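Long-range contacts in beta-1,4-mannanase (Aplysia kurodai, PDB 3VUP), which probably hydrolyses the beta-1,4-linked mannose backbone of mannan in the digestive fluid of the sea hare: residues Val224-Ser229 with Lys269-Ala274; Ser263-Gly268 with Glu296-Gly301; Ala274-Gln279 with Phe308-Asn313; Ile289-Phe294 with His314-Ala319. All coordinates share one frame; numbering follows the deposited sequence.

Contact 1: Val224-Ser229 with Lys269-Ala274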
loop_
_atom_site.group_PDB
_atom_site.type_symbol
_atom_site.label_atom_id
_atom_site.label_comp_id
_atom_site.label_asym_id
_atom_site.label_seq_id
_atom_site.Cartn_x
_atom_site.Cartn_y
_atom_site.Cartn_z
ATOM N N VAL A 224 2.548 -3.591 5.086
ATOM C CA VAL A 224 3.258 -3.779 6.348
ATOM C C VAL A 224 4.762 -3.678 6.143
ATOM O O VAL A 224 5.294 -4.036 5.091
ATOM C CB VAL A 224 2.910 -5.119 7.046
ATOM C CG1 VAL A 224 1.414 -5.194 7.339
ATOM C CG2 VAL A 224 3.371 -6.332 6.242
ATOM N N TRP A 225 5.469 -3.219 7.166
ATOM C CA TRP A 225 6.912 -3.044 7.051
ATOM C C TRP A 225 7.666 -4.360 6.960
ATOM O O TRP A 225 8.777 -4.418 6.435
ATOM C CB TRP A 225 7.430 -2.163 8.191
ATOM C CG TRP A 225 8.313 -2.814 9.231
ATOM C CD1 TRP A 225 9.657 -2.610 9.383
ATOM C CD2 TRP A 225 7.928 -3.713 10.292
ATOM N NE1 TRP A 225 10.133 -3.327 10.452
ATOM C CE2 TRP A 225 9.095 -4.011 11.026
ATOM C CE3 TRP A 225 6.722 -4.316 10.680
ATOM C CZ2 TRP A 225 9.095 -4.878 12.120
ATOM C CZ3 TRP A 225 6.728 -5.183 11.773
ATOM C CH2 TRP A 225 7.905 -5.447 12.478
ATOM N N ASN A 226 7.037 -5.412 7.479
ATOM C CA ASN A 226 7.648 -6.717 7.661
ATOM C C ASN A 226 6.464 -7.630 7.986
ATOM O O ASN A 226 5.582 -7.232 8.748
ATOM C CB ASN A 226 8.624 -6.626 8.848
ATOM C CG ASN A 226 9.431 -7.894 9.072
ATOM O OD1 ASN A 226 8.876 -8.992 9.152
ATOM N ND2 ASN A 226 10.754 -7.742 9.188
ATOM N N PRO A 227 6.423 -8.849 7.420
ATOM C CA PRO A 227 5.280 -9.715 7.723
ATOM C C PRO A 227 5.159 -10.137 9.194
ATOM O O PRO A 227 4.152 -10.746 9.539
ATOM C CB PRO A 227 5.523 -10.941 6.834
ATOM C CG PRO A 227 6.988 -10.926 6.570
ATOM C CD PRO A 227 7.350 -9.476 6.464
ATOM N N LYS A 228 6.134 -9.805 10.039
ATOM C CA LYS A 228 6.011 -10.061 11.470
ATOM C C LYS A 228 4.723 -9.531 12.100
ATOM O O LYS A 228 4.293 -10.080 13.108
ATOM C CB LYS A 228 7.232 -9.535 12.225
ATOM C CG LYS A 228 8.465 -10.398 12.042
ATOM C CD LYS A 228 9.699 -9.785 12.668
ATOM C CE LYS A 228 10.917 -10.671 12.424
ATOM N NZ LYS A 228 12.132 -10.143 13.110
ATOM N N SER A 229 4.121 -8.472 11.553
ATOM C CA SER A 229 2.853 -7.969 12.085
ATOM C C SER A 229 1.612 -8.575 11.427
ATOM O O SER A 229 0.500 -8.206 11.790
ATOM C CB SER A 229 2.787 -6.460 11.921
ATOM O OG SER A 229 2.905 -6.174 10.544
ATOM N N LYS A 269 21.609 -9.329 5.879
ATOM C CA LYS A 269 21.004 -10.603 6.261
ATOM C C LYS A 269 19.486 -10.550 6.301
ATOM O O LYS A 269 18.899 -9.633 6.877
ATOM C CB LYS A 269 21.517 -11.037 7.632
ATOM C CG LYS A 269 23.012 -11.269 7.675
ATOM C CD LYS A 269 23.459 -11.659 9.074
ATOM C CE LYS A 269 24.944 -11.993 9.117
ATOM N NZ LYS A 269 25.380 -12.463 10.464
ATOM N N TRP A 270 18.856 -11.554 5.702
ATOM C CA TRP A 270 17.408 -11.718 5.809
ATOM C C TRP A 270 17.044 -12.161 7.220
ATOM O O TRP A 270 17.721 -13.016 7.793
ATOM C CB TRP A 270 16.913 -12.766 4.818
ATOM C CG TRP A 270 17.062 -12.381 3.388
ATOM C CD1 TRP A 270 17.841 -12.994 2.450
ATOM C CD2 TRP A 270 16.400 -11.302 2.722
ATOM N NE1 TRP A 270 17.703 -12.362 1.237
ATOM C CE2 TRP A 270 16.828 -11.318 1.379
ATOM C CE3 TRP A 270 15.484 -10.327 3.128
ATOM C CZ2 TRP A 270 16.372 -10.399 0.440
ATOM C CZ3 TRP A 270 15.039 -9.407 2.199
ATOM C CH2 TRP A 270 15.481 -9.452 0.864
ATOM N N ASP A 271 15.974 -11.601 7.782
ATOM C CA ASP A 271 15.529 -12.053 9.099
ATOM C C ASP A 271 14.798 -13.398 9.026
ATOM O O ASP A 271 14.640 -13.960 7.948
ATOM C CB ASP A 271 14.769 -10.952 9.876
ATOM C CG ASP A 271 13.342 -10.711 9.398
ATOM O OD1 ASP A 271 12.843 -9.594 9.691
ATOM O OD2 ASP A 271 12.705 -11.602 8.796
ATOM N N GLU A 272 14.376 -13.918 10.173
ATOM C CA GLU A 272 13.851 -15.278 10.232
ATOM C C GLU A 272 12.475 -15.446 9.600
ATOM O O GLU A 272 12.003 -16.568 9.418
ATOM C CB GLU A 272 13.819 -15.775 11.675
ATOM C CG GLU A 272 15.149 -15.693 12.400
ATOM C CD GLU A 272 15.057 -16.200 13.826
ATOM O OE1 GLU A 272 13.951 -16.604 14.240
ATOM O OE2 GLU A 272 16.086 -16.196 14.534
ATOM N N VAL A 273 11.832 -14.333 9.266
ATOM C CA VAL A 273 10.466 -14.359 8.763
ATOM C C VAL A 273 10.430 -13.832 7.316
ATOM O O VAL A 273 9.366 -13.692 6.718
ATOM C CB VAL A 273 9.551 -13.545 9.723
ATOM C CG1 VAL A 273 8.075 -13.698 9.390
ATOM C CG2 VAL A 273 9.787 -14.012 11.150
ATOM N N ALA A 274 11.602 -13.586 6.736
ATOM C CA ALA A 274 11.673 -12.847 5.475
ATOM C C ALA A 274 10.965 -13.536 4.312
ATOM O O ALA A 274 11.189 -14.713 4.050
ATOM C CB ALA A 274 13.117 -12.575 5.101
HETATM O O HOH W 1 10.507 -10.629 7.576
HETATM O O HOH W 2 13.741 -12.532 12.730
HETATM O O HOH W 3 12.629 -7.510 12.396
#

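Contact 2: Ser263-Gly268 with Glu296-Gly301. With SO4 (sulfate ion), chain F.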
loop_
_atom_site.group_PDB
_atom_site.type_symbol
_atom_site.label_atom_id
_atom_site.label_comp_id
_atom_site.label_asym_id
_atom_site.label_seq_id
_atom_site.Cartn_x
_atom_site.Cartn_y
_atom_site.Cartn_z
ATOM N N SER A 263 9.853 -6.215 2.386
ATOM C CA SER A 263 10.939 -7.052 2.864
ATOM C C SER A 263 12.299 -6.517 2.477
ATOM O O SER A 263 12.624 -6.388 1.299
ATOM C CB SER A 263 10.777 -8.490 2.369
ATOM O OG SER A 263 11.769 -9.346 2.924
ATOM N N TYR A 264 13.099 -6.251 3.503
ATOM C CA TYR A 264 14.452 -5.746 3.355
ATOM C C TYR A 264 15.375 -6.531 4.274
ATOM O O TYR A 264 15.033 -6.818 5.421
ATOM C CB TYR A 264 14.499 -4.276 3.753
ATOM C CG TYR A 264 13.687 -3.339 2.889
ATOM C CD1 TYR A 264 14.208 -2.834 1.703
ATOM C CD2 TYR A 264 12.408 -2.946 3.262
ATOM C CE1 TYR A 264 13.495 -1.956 0.922
ATOM C CE2 TYR A 264 11.679 -2.069 2.477
ATOM C CZ TYR A 264 12.234 -1.568 1.309
ATOM O OH TYR A 264 11.558 -0.669 0.516
ATOM N N SER A 265 16.556 -6.859 3.778
ATOM C CA SER A 265 17.591 -7.409 4.641
ATOM C C SER A 265 18.143 -6.315 5.554
ATOM O O SER A 265 18.010 -5.124 5.254
ATOM C CB SER A 265 18.713 -8.071 3.823
ATOM O OG SER A 265 19.372 -7.162 2.952
ATOM N N TRP A 266 18.736 -6.730 6.673
ATOM C CA TRP A 266 19.374 -5.814 7.604
ATOM C C TRP A 266 20.826 -6.223 7.737
ATOM O O TRP A 266 21.119 -7.385 8.041
ATOM C CB TRP A 266 18.689 -5.865 8.971
ATOM C CG TRP A 266 19.467 -5.175 10.051
ATOM C CD1 TRP A 266 20.074 -5.759 11.122
ATOM C CD2 TRP A 266 19.740 -3.770 10.151
ATOM N NE1 TRP A 266 20.690 -4.803 11.895
ATOM C CE2 TRP A 266 20.498 -3.573 11.322
ATOM C CE3 TRP A 266 19.406 -2.657 9.369
ATOM C CZ2 TRP A 266 20.941 -2.312 11.725
ATOM C CZ3 TRP A 266 19.840 -1.402 9.776
ATOM C CH2 TRP A 266 20.600 -1.241 10.941
ATOM N N GLN A 267 21.732 -5.283 7.477
ATOM C CA GLN A 267 23.163 -5.557 7.534
ATOM C C GLN A 267 23.509 -6.778 6.684
ATOM O O GLN A 267 24.343 -7.607 7.048
ATOM C CB GLN A 267 23.639 -5.705 8.982
ATOM C CG GLN A 267 23.388 -4.447 9.796
ATOM C CD GLN A 267 24.004 -4.508 11.180
ATOM O OE1 GLN A 267 24.307 -5.583 11.692
ATOM N NE2 GLN A 267 24.195 -3.346 11.791
ATOM N N GLY A 268 22.847 -6.864 5.534
ATOM C CA GLY A 268 23.112 -7.916 4.575
ATOM C C GLY A 268 22.391 -9.230 4.807
ATOM O O GLY A 268 22.543 -10.152 4.006
ATOM N N GLU A 296 17.677 -4.047 -4.267
ATOM C CA GLU A 296 18.892 -4.842 -4.265
ATOM C C GLU A 296 19.858 -4.466 -3.143
ATOM O O GLU A 296 20.520 -5.338 -2.576
ATOM C CB GLU A 296 19.580 -4.748 -5.631
ATOM C CG GLU A 296 20.812 -5.629 -5.766
ATOM C CD GLU A 296 21.403 -5.664 -7.174
ATOM O OE1 GLU A 296 22.640 -5.740 -7.287
ATOM O OE2 GLU A 296 20.658 -5.677 -8.172
ATOM N N GLN A 297 19.939 -3.184 -2.803
ATOM C CA GLN A 297 20.905 -2.782 -1.787
ATOM C C GLN A 297 20.613 -3.404 -0.416
ATOM O O GLN A 297 21.512 -3.516 0.413
ATOM C CB GLN A 297 21.032 -1.265 -1.671
ATOM C CG GLN A 297 19.840 -0.563 -1.090
ATOM C CD GLN A 297 20.229 0.789 -0.551
ATOM O OE1 GLN A 297 20.620 1.676 -1.315
ATOM N NE2 GLN A 297 20.160 0.948 0.769
ATOM N N ASP A 298 19.367 -3.814 -0.187
ATOM C CA ASP A 298 19.007 -4.575 1.008
ATOM C C ASP A 298 18.309 -5.859 0.570
ATOM O O ASP A 298 17.193 -6.175 1.004
ATOM C CB ASP A 298 18.137 -3.758 1.957
ATOM C CG ASP A 298 18.862 -2.538 2.496
ATOM O OD1 ASP A 298 19.811 -2.709 3.301
ATOM O OD2 ASP A 298 18.492 -1.405 2.111
ATOM N N GLY A 299 18.989 -6.594 -0.304
ATOM C CA GLY A 299 18.463 -7.815 -0.887
ATOM C C GLY A 299 19.217 -9.069 -0.482
ATOM O O GLY A 299 19.117 -10.096 -1.149
ATOM N N GLY A 300 19.963 -8.997 0.616
ATOM C CA GLY A 300 20.612 -10.169 1.175
ATOM C C GLY A 300 21.625 -10.837 0.269
ATOM O O GLY A 300 21.969 -11.994 0.486
ATOM N N GLY A 301 22.109 -10.109 -0.732
ATOM C CA GLY A 301 23.063 -10.663 -1.680
ATOM C C GLY A 301 22.459 -11.022 -3.027
ATOM O O GLY A 301 23.196 -11.323 -3.964
HETATM S S SO4 F . 18.481 -1.186 -6.137
HETATM O O1 SO4 F . 17.691 -0.038 -5.771
HETATM O O2 SO4 F . 17.515 -1.903 -6.872
HETATM O O3 SO4 F . 19.427 -0.866 -7.186
HETATM O O4 SO4 F . 19.220 -1.616 -4.959
HETATM O O HOH W 4 14.780 -5.619 -0.297
HETATM O O HOH W 5 20.964 -5.293 3.998
HETATM O O HOH W 6 20.865 -2.801 6.126
HETATM O O HOH W 7 22.514 -13.392 2.900
#

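Contact 3: Ala274-Gln279 with Phe308-Asn313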
loop_
_atom_site.group_PDB
_atom_site.type_symbol
_atom_site.label_atom_id
_atom_site.label_comp_id
_atom_site.label_asym_id
_atom_site.label_seq_id
_atom_site.Cartn_x
_atom_site.Cartn_y
_atom_site.Cartn_z
ATOM N N ALA A 274 11.602 -13.586 6.736
ATOM C CA ALA A 274 11.673 -12.847 5.475
ATOM C C ALA A 274 10.965 -13.536 4.312
ATOM O O ALA A 274 11.189 -14.713 4.050
ATOM C CB ALA A 274 13.117 -12.575 5.101
ATOM N N PRO A 275 10.138 -12.785 3.575
ATOM C CA PRO A 275 9.519 -13.363 2.381
ATOM C C PRO A 275 10.541 -13.912 1.382
ATOM O O PRO A 275 10.246 -14.894 0.707
ATOM C CB PRO A 275 8.724 -12.189 1.811
ATOM C CG PRO A 275 8.279 -11.449 3.055
ATOM C CD PRO A 275 9.499 -11.516 3.963
ATOM N N PHE A 276 11.734 -13.321 1.332
ATOM C CA PHE A 276 12.772 -13.727 0.387
ATOM C C PHE A 276 13.518 -15.000 0.757
ATOM O O PHE A 276 14.373 -15.447 0.005
ATOM C CB PHE A 276 13.718 -12.557 0.108
ATOM C CG PHE A 276 13.134 -11.567 -0.834
ATOM C CD1 PHE A 276 13.144 -11.826 -2.197
ATOM C CD2 PHE A 276 12.525 -10.414 -0.383
ATOM C CE1 PHE A 276 12.572 -10.949 -3.098
ATOM C CE2 PHE A 276 11.960 -9.523 -1.276
ATOM C CZ PHE A 276 11.981 -9.791 -2.628
ATOM N N THR A 277 13.180 -15.597 1.897
ATOM C CA THR A 277 13.702 -16.916 2.255
ATOM C C THR A 277 12.572 -17.891 2.576
ATOM O O THR A 277 12.809 -18.986 3.083
ATOM C CB THR A 277 14.670 -16.849 3.440
ATOM O OG1 THR A 277 14.004 -16.230 4.544
ATOM C CG2 THR A 277 15.926 -16.062 3.074
ATOM N N HIS A 278 11.347 -17.491 2.251
ATOM C CA HIS A 278 10.164 -18.302 2.481
ATOM C C HIS A 278 9.263 -18.316 1.254
ATOM O O HIS A 278 9.636 -17.830 0.179
ATOM C CB HIS A 278 9.448 -17.816 3.743
ATOM C CG HIS A 278 10.265 -18.034 4.972
ATOM N ND1 HIS A 278 11.177 -17.112 5.436
ATOM C CD2 HIS A 278 10.385 -19.120 5.774
ATOM C CE1 HIS A 278 11.794 -17.605 6.496
ATOM N NE2 HIS A 278 11.329 -18.821 6.722
ATOM N N GLN A 279 8.099 -18.926 1.393
ATOM C CA GLN A 279 7.141 -18.918 0.308
ATOM C C GLN A 279 5.799 -18.456 0.856
ATOM O O GLN A 279 5.578 -18.467 2.073
ATOM C CB GLN A 279 7.059 -20.274 -0.386
ATOM C CG GLN A 279 6.600 -21.404 0.509
ATOM C CD GLN A 279 6.600 -22.762 -0.204
ATOM O OE1 GLN A 279 6.195 -22.874 -1.365
ATOM N NE2 GLN A 279 7.052 -23.795 0.493
ATOM N N PHE A 308 13.082 -10.374 -8.248
ATOM C CA PHE A 308 11.813 -10.458 -8.972
ATOM C C PHE A 308 11.442 -11.904 -9.291
ATOM O O PHE A 308 10.290 -12.316 -9.127
ATOM C CB PHE A 308 11.840 -9.619 -10.249
ATOM C CG PHE A 308 11.436 -8.180 -10.039
ATOM C CD1 PHE A 308 10.097 -7.804 -10.065
ATOM C CD2 PHE A 308 12.388 -7.202 -9.807
ATOM C CE1 PHE A 308 9.724 -6.484 -9.878
ATOM C CE2 PHE A 308 12.020 -5.883 -9.619
ATOM C CZ PHE A 308 10.691 -5.522 -9.652
ATOM N N ASN A 309 12.422 -12.696 -9.724
ATOM C CA ASN A 309 12.179 -14.113 -10.002
ATOM C C ASN A 309 11.789 -14.859 -8.737
ATOM O O ASN A 309 10.893 -15.702 -8.760
ATOM C CB ASN A 309 13.391 -14.761 -10.678
ATOM C CG ASN A 309 13.433 -14.488 -12.163
ATOM O OD1 ASN A 309 12.894 -15.246 -12.953
ATOM N ND2 ASN A 309 14.052 -13.385 -12.550
ATOM N N TYR A 310 12.467 -14.560 -7.632
ATOM C CA TYR A 310 12.168 -15.236 -6.376
ATOM C C TYR A 310 10.701 -15.031 -6.009
ATOM O O TYR A 310 9.988 -15.978 -5.677
ATOM C CB TYR A 310 13.079 -14.756 -5.237
ATOM C CG TYR A 310 12.872 -15.589 -4.002
ATOM C CD1 TYR A 310 11.803 -15.347 -3.153
ATOM C CD2 TYR A 310 13.703 -16.665 -3.714
ATOM C CE1 TYR A 310 11.572 -16.142 -2.056
ATOM C CE2 TYR A 310 13.488 -17.462 -2.602
ATOM C CZ TYR A 310 12.415 -17.198 -1.779
ATOM O OH TYR A 310 12.206 -18.001 -0.685
ATOM N N VAL A 311 10.245 -13.787 -6.053
ATOM C CA VAL A 311 8.871 -13.502 -5.676
ATOM C C VAL A 311 7.906 -14.271 -6.581
ATOM O O VAL A 311 6.978 -14.930 -6.106
ATOM C CB VAL A 311 8.569 -11.987 -5.718
ATOM C CG1 VAL A 311 7.122 -11.733 -5.403
ATOM C CG2 VAL A 311 9.458 -11.229 -4.744
ATOM N N TYR A 312 8.160 -14.216 -7.883
ATOM C CA TYR A 312 7.297 -14.877 -8.849
ATOM C C TYR A 312 7.226 -16.389 -8.610
ATOM O O TYR A 312 6.164 -16.999 -8.748
ATOM C CB TYR A 312 7.783 -14.588 -10.280
ATOM C CG TYR A 312 6.765 -15.004 -11.316
ATOM C CD1 TYR A 312 5.809 -14.103 -11.785
ATOM C CD2 TYR A 312 6.729 -16.309 -11.798
ATOM C CE1 TYR A 312 4.853 -14.493 -12.705
ATOM C CE2 TYR A 312 5.781 -16.698 -12.713
ATOM C CZ TYR A 312 4.844 -15.792 -13.160
ATOM O OH TYR A 312 3.886 -16.192 -14.069
ATOM N N ASN A 313 8.368 -16.975 -8.253
ATOM C CA ASN A 313 8.521 -18.422 -8.130
ATOM C C ASN A 313 8.134 -18.997 -6.774
ATOM O O ASN A 313 8.189 -20.215 -6.596
ATOM C CB ASN A 313 9.967 -18.840 -8.427
ATOM C CG ASN A 313 10.339 -18.691 -9.884
ATOM O OD1 ASN A 313 9.490 -18.785 -10.772
ATOM N ND2 ASN A 313 11.619 -18.470 -10.140
#

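Contact 4: Ile289-Phe294 with His314-Ala319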
loop_
_atom_site.group_PDB
_atom_site.type_symbol
_atom_site.label_atom_id
_atom_site.label_comp_id
_atom_site.label_asym_id
_atom_site.label_seq_id
_atom_site.Cartn_x
_atom_site.Cartn_y
_atom_site.Cartn_z
ATOM N N ILE A 289 -0.843 -12.377 -1.521
ATOM C CA ILE A 289 0.203 -11.637 -0.826
ATOM C C ILE A 289 1.129 -11.005 -1.863
ATOM O O ILE A 289 1.837 -11.709 -2.594
ATOM C CB ILE A 289 1.043 -12.555 0.080
ATOM C CG1 ILE A 289 0.171 -13.253 1.132
ATOM C CG2 ILE A 289 2.180 -11.770 0.724
ATOM C CD1 ILE A 289 0.889 -14.396 1.837
ATOM N N VAL A 290 1.121 -9.678 -1.918
ATOM C CA VAL A 290 2.040 -8.937 -2.772
ATOM C C VAL A 290 3.295 -8.601 -1.972
ATOM O O VAL A 290 3.189 -8.162 -0.831
ATOM C CB VAL A 290 1.374 -7.644 -3.279
ATOM C CG1 VAL A 290 2.373 -6.731 -4.000
ATOM C CG2 VAL A 290 0.211 -7.990 -4.190
ATOM N N VAL A 291 4.477 -8.831 -2.543
ATOM C CA VAL A 291 5.703 -8.321 -1.949
ATOM C C VAL A 291 5.887 -6.918 -2.531
ATOM O O VAL A 291 6.361 -6.744 -3.661
ATOM C CB VAL A 291 6.908 -9.242 -2.208
ATOM C CG1 VAL A 291 8.147 -8.673 -1.541
ATOM C CG2 VAL A 291 6.620 -10.642 -1.685
ATOM N N GLY A 292 5.433 -5.928 -1.766
ATOM C CA GLY A 292 5.195 -4.587 -2.264
ATOM C C GLY A 292 6.315 -3.572 -2.113
ATOM O O GLY A 292 6.157 -2.444 -2.578
ATOM N N GLU A 293 7.420 -3.956 -1.472
ATOM C CA GLU A 293 8.660 -3.168 -1.483
ATOM C C GLU A 293 9.834 -4.101 -1.296
ATOM O O GLU A 293 9.767 -5.010 -0.468
ATOM C CB GLU A 293 8.733 -2.158 -0.339
ATOM C CG GLU A 293 7.810 -0.967 -0.402
ATOM C CD GLU A 293 8.066 0.024 0.720
ATOM O OE1 GLU A 293 9.150 -0.044 1.358
ATOM O OE2 GLU A 293 7.183 0.880 0.952
ATOM N N PHE A 294 10.912 -3.822 -2.028
ATOM C CA PHE A 294 12.206 -4.465 -1.868
ATOM C C PHE A 294 13.176 -3.762 -2.804
ATOM O O PHE A 294 12.747 -3.101 -3.757
ATOM C CB PHE A 294 12.149 -5.964 -2.206
ATOM C CG PHE A 294 11.716 -6.273 -3.622
ATOM C CD1 PHE A 294 12.645 -6.445 -4.642
ATOM C CD2 PHE A 294 10.371 -6.422 -3.924
ATOM C CE1 PHE A 294 12.239 -6.746 -5.929
ATOM C CE2 PHE A 294 9.955 -6.728 -5.210
ATOM C CZ PHE A 294 10.894 -6.892 -6.217
ATOM N N HIS A 314 7.751 -18.141 -5.821
ATOM C CA HIS A 314 7.442 -18.607 -4.472
ATOM C C HIS A 314 6.029 -18.301 -4.009
ATOM O O HIS A 314 5.782 -18.116 -2.821
ATOM C CB HIS A 314 8.498 -18.139 -3.472
ATOM C CG HIS A 314 9.817 -18.801 -3.686
ATOM N ND1 HIS A 314 10.693 -18.392 -4.667
ATOM C CD2 HIS A 314 10.380 -19.883 -3.102
ATOM C CE1 HIS A 314 11.751 -19.180 -4.660
ATOM N NE2 HIS A 314 11.592 -20.087 -3.715
ATOM N N GLY A 315 5.094 -18.274 -4.953
ATOM C CA GLY A 315 3.679 -18.284 -4.613
ATOM C C GLY A 315 3.074 -16.934 -4.299
ATOM O O GLY A 315 1.878 -16.844 -4.015
ATOM N N TYR A 316 3.889 -15.884 -4.346
ATOM C CA TYR A 316 3.391 -14.544 -4.076
ATOM C C TYR A 316 2.591 -14.041 -5.271
ATOM O O TYR A 316 2.674 -14.584 -6.373
ATOM C CB TYR A 316 4.542 -13.600 -3.731
ATOM C CG TYR A 316 5.342 -14.050 -2.517
ATOM C CD1 TYR A 316 4.846 -13.866 -1.229
ATOM C CD2 TYR A 316 6.576 -14.680 -2.656
ATOM C CE1 TYR A 316 5.558 -14.283 -0.125
ATOM C CE2 TYR A 316 7.302 -15.094 -1.547
ATOM C CZ TYR A 316 6.783 -14.894 -0.286
ATOM O OH TYR A 316 7.482 -15.304 0.828
ATOM N N ALA A 317 1.818 -12.989 -5.039
ATOM C CA ALA A 317 0.858 -12.494 -6.021
ATOM C C ALA A 317 1.351 -11.283 -6.807
ATOM O O ALA A 317 0.743 -10.896 -7.805
ATOM C CB ALA A 317 -0.454 -12.163 -5.328
ATOM N N GLY A 318 2.446 -10.685 -6.365
ATOM C CA GLY A 318 2.997 -9.527 -7.031
ATOM C C GLY A 318 4.328 -9.127 -6.437
ATOM O O GLY A 318 4.686 -9.580 -5.345
ATOM N N ALA A 319 5.049 -8.279 -7.163
ATOM C CA ALA A 319 6.370 -7.802 -6.776
ATOM C C ALA A 319 6.485 -6.354 -7.212
ATOM O O ALA A 319 6.424 -6.056 -8.411
ATOM C CB ALA A 319 7.456 -8.625 -7.467
HETATM O O HOH W 8 -0.057 -14.936 -2.782
#

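Contact 1: Val224-Ser229 with Lys269-Ala274
N226 and D271 meet head-on across the gap between the loops, and the amide gives its ND2 hydrogen to D271 OD1 over 2.8 Å. D271 OD1 takes it on its syn lone pair and itself lies in the plane of the N226 amide, although the amide and carboxylate planes are turned 32° apart. With CG anti to the backbone N (chi1 -175°), the amide of N226 swings out across the gap, and its OD1 accepts from K228 N at 3.0 Å in an Asx turn that holds its rotation. These are loops that follow adjacent strands, 220-224 and 259-262, of the eight-stranded beta/alpha barrel. K228 passes V273 on its way, K228 CE 3.7 Å from V273 CG2, and its NZ makes a long salt bridge of 3.5 Å to D271 OD1. D271 OD2 closes a second Asx turn by taking V273 N from above the carboxylate plane at 2.9 Å, while water 1 joins it to N226 OD1. Were D271 an alanine, N226 ND2 and K228 NZ would probably lose their shared acceptor, and V273 N its side-chain partner. Beside the polar groups P227 and V273 pass in opposing directions, P227 CG 4.1 Å from V273 CG1.

Contact 2: Ser263-Gly268 with Glu296-Gly301
S265 and D298 bring their backbones together where two loops run past each other: S265 N donates to D298 O over 2.9 Å in a nearly straight bond (170°). Further along, G300 CA makes a CH...O contact of 3.4 Å with G268 O. G300 has a positive phi, and a side chain there would come close to both S265 and G268. The side chain of S265 adds a second hydrogen bond. Its OG sits between its own backbone N and carbonyl carbon (chi1 61°), which turns it toward G300, whose N it accepts at 3.0 Å in a bent bond. D298 meets the edge of the Y264 ring with its CB, 4.0 Å from Y264 CD1, and its OD2 is held by Q297 NE2 at 3.2 Å and by W295 NE1. Water 5 gathers S265 OG, G268 N and D298 OD1 into one network. Y264 OH is hydrogen-bonded to E293 OE1, and the Y264 side chain lies about 4 Å from a bound Tris molecule, consistent with a place beside the substrate pocket. Both loops leave the C-terminal ends of adjacent barrel strands, 259-262 and 289-293. E296 OE2 accepts a hydrogen bond from I304 N at the start of helix 304-313, and a sulfate (like the Tris, probably from the crystallisation liquor) accepts from Q297 N and the side chains of R327, N330 and Q331 on helix 324-338.

Contact 3: Ala274-Gln279 with Phe308-Asn313
Y310 and H278 supply the one hydrogen bond across this contact, Y310 OH donating to H278 O at 2.7 Å. A chi1 of -173° points the ring away from the tyrosine's own backbone N and carries the hydroxyl to the H278 carbonyl. Polar atoms also line the ring itself: F276 O stands over one face, 3.2 Å from Y310 CZ, and P275 O lies 3.3 Å from Y310 CE1. In barrel terms, the long connection from strand 259-262 to strand 289-293 here lies against helix 304-313, the helix of the next beta-alpha-beta unit. The apolar part centres on F276, whose ring meets that of Y310 obliquely, with planes at 42° and centroids 5.8 Å apart, and touches V311 CG2 with its CE1 at 3.5 Å. Bonds inside the turn keep it in shape: H278 ND1 donates to A274 O at 2.8 Å. The same oxygen accepts from the backbone N of T277, on the opposite face of its plane. W270 stacks on F276.

Contact 4: Ile289-Phe294 with His314-Ala319
I289 and A317 are joined by a backbone bond at the start of the pairing: A317, just before strand 318-322, donates its N to I289 O at 2.8 Å, almost straight (174°), and V291 N donates to G318 O at 2.9 Å. A CH...O contact from A319 CA to V291 O (3.3 Å) continues it, and water 8 bridges I289 N and G315 O at the start of strand 289-293. G318 lies close to V290, where a CB would come tightly against V290 CG2.

Packing gathers round the ring of Y316. V291 CG2 rests over one face in a CH-pi contact, 3.9 Å from the centroid of the Y316 ring, while I289 CG2 comes in at the edge, 3.9 Å from Y316 CD1. The first torsion of the tyrosine (chi1 -59°) sets CG anti to the carbonyl carbon, placing the ring alongside the strand 289-293. Without the ring, as with an alanine at Y316, V291 and I289 would probably lose the surface they rest on, and a gap would open beside the strand. At the other end the edge of the F294 ring meets A319 CB, 3.9 Å from F294 CE2.

These strands are the two arms of a right-handed beta-alpha-beta crossover through helix 304-313, whose V311 packs on Y316, V291 and A319. On its other side strand 289-293 bonds to strand 259-262, while E293 OE2 makes a salt bridge to R60 and a hydrogen bond to a bound Tris molecule, probably from the crystallisation liquor.

In the fold
Contact 4 is the buried member of the set, a parallel strand pairing backed by apolar side chains, whereas contacts 1, 2 and 3 lie farther out and are partly buried. These three share the connection after strand 259-262: contact 1 ties it back to the loop of the preceding strand, contact 2 forward to the loop of the next, and contact 3 to helix 304-313. The set illustrates a general principle of barrels: strands pair in the core, while polar groups tie the loops beyond. Contact 1 relies on charge and water, contact 2 on backbone bonds and glycines, contact 3 on one tyrosine hydroxyl bond with aromatic packing. W270 of contact 1 packs on contacts 2 and 3; contacts 3 and 4, centres about 7 Å apart, share one beta-alpha-beta unit.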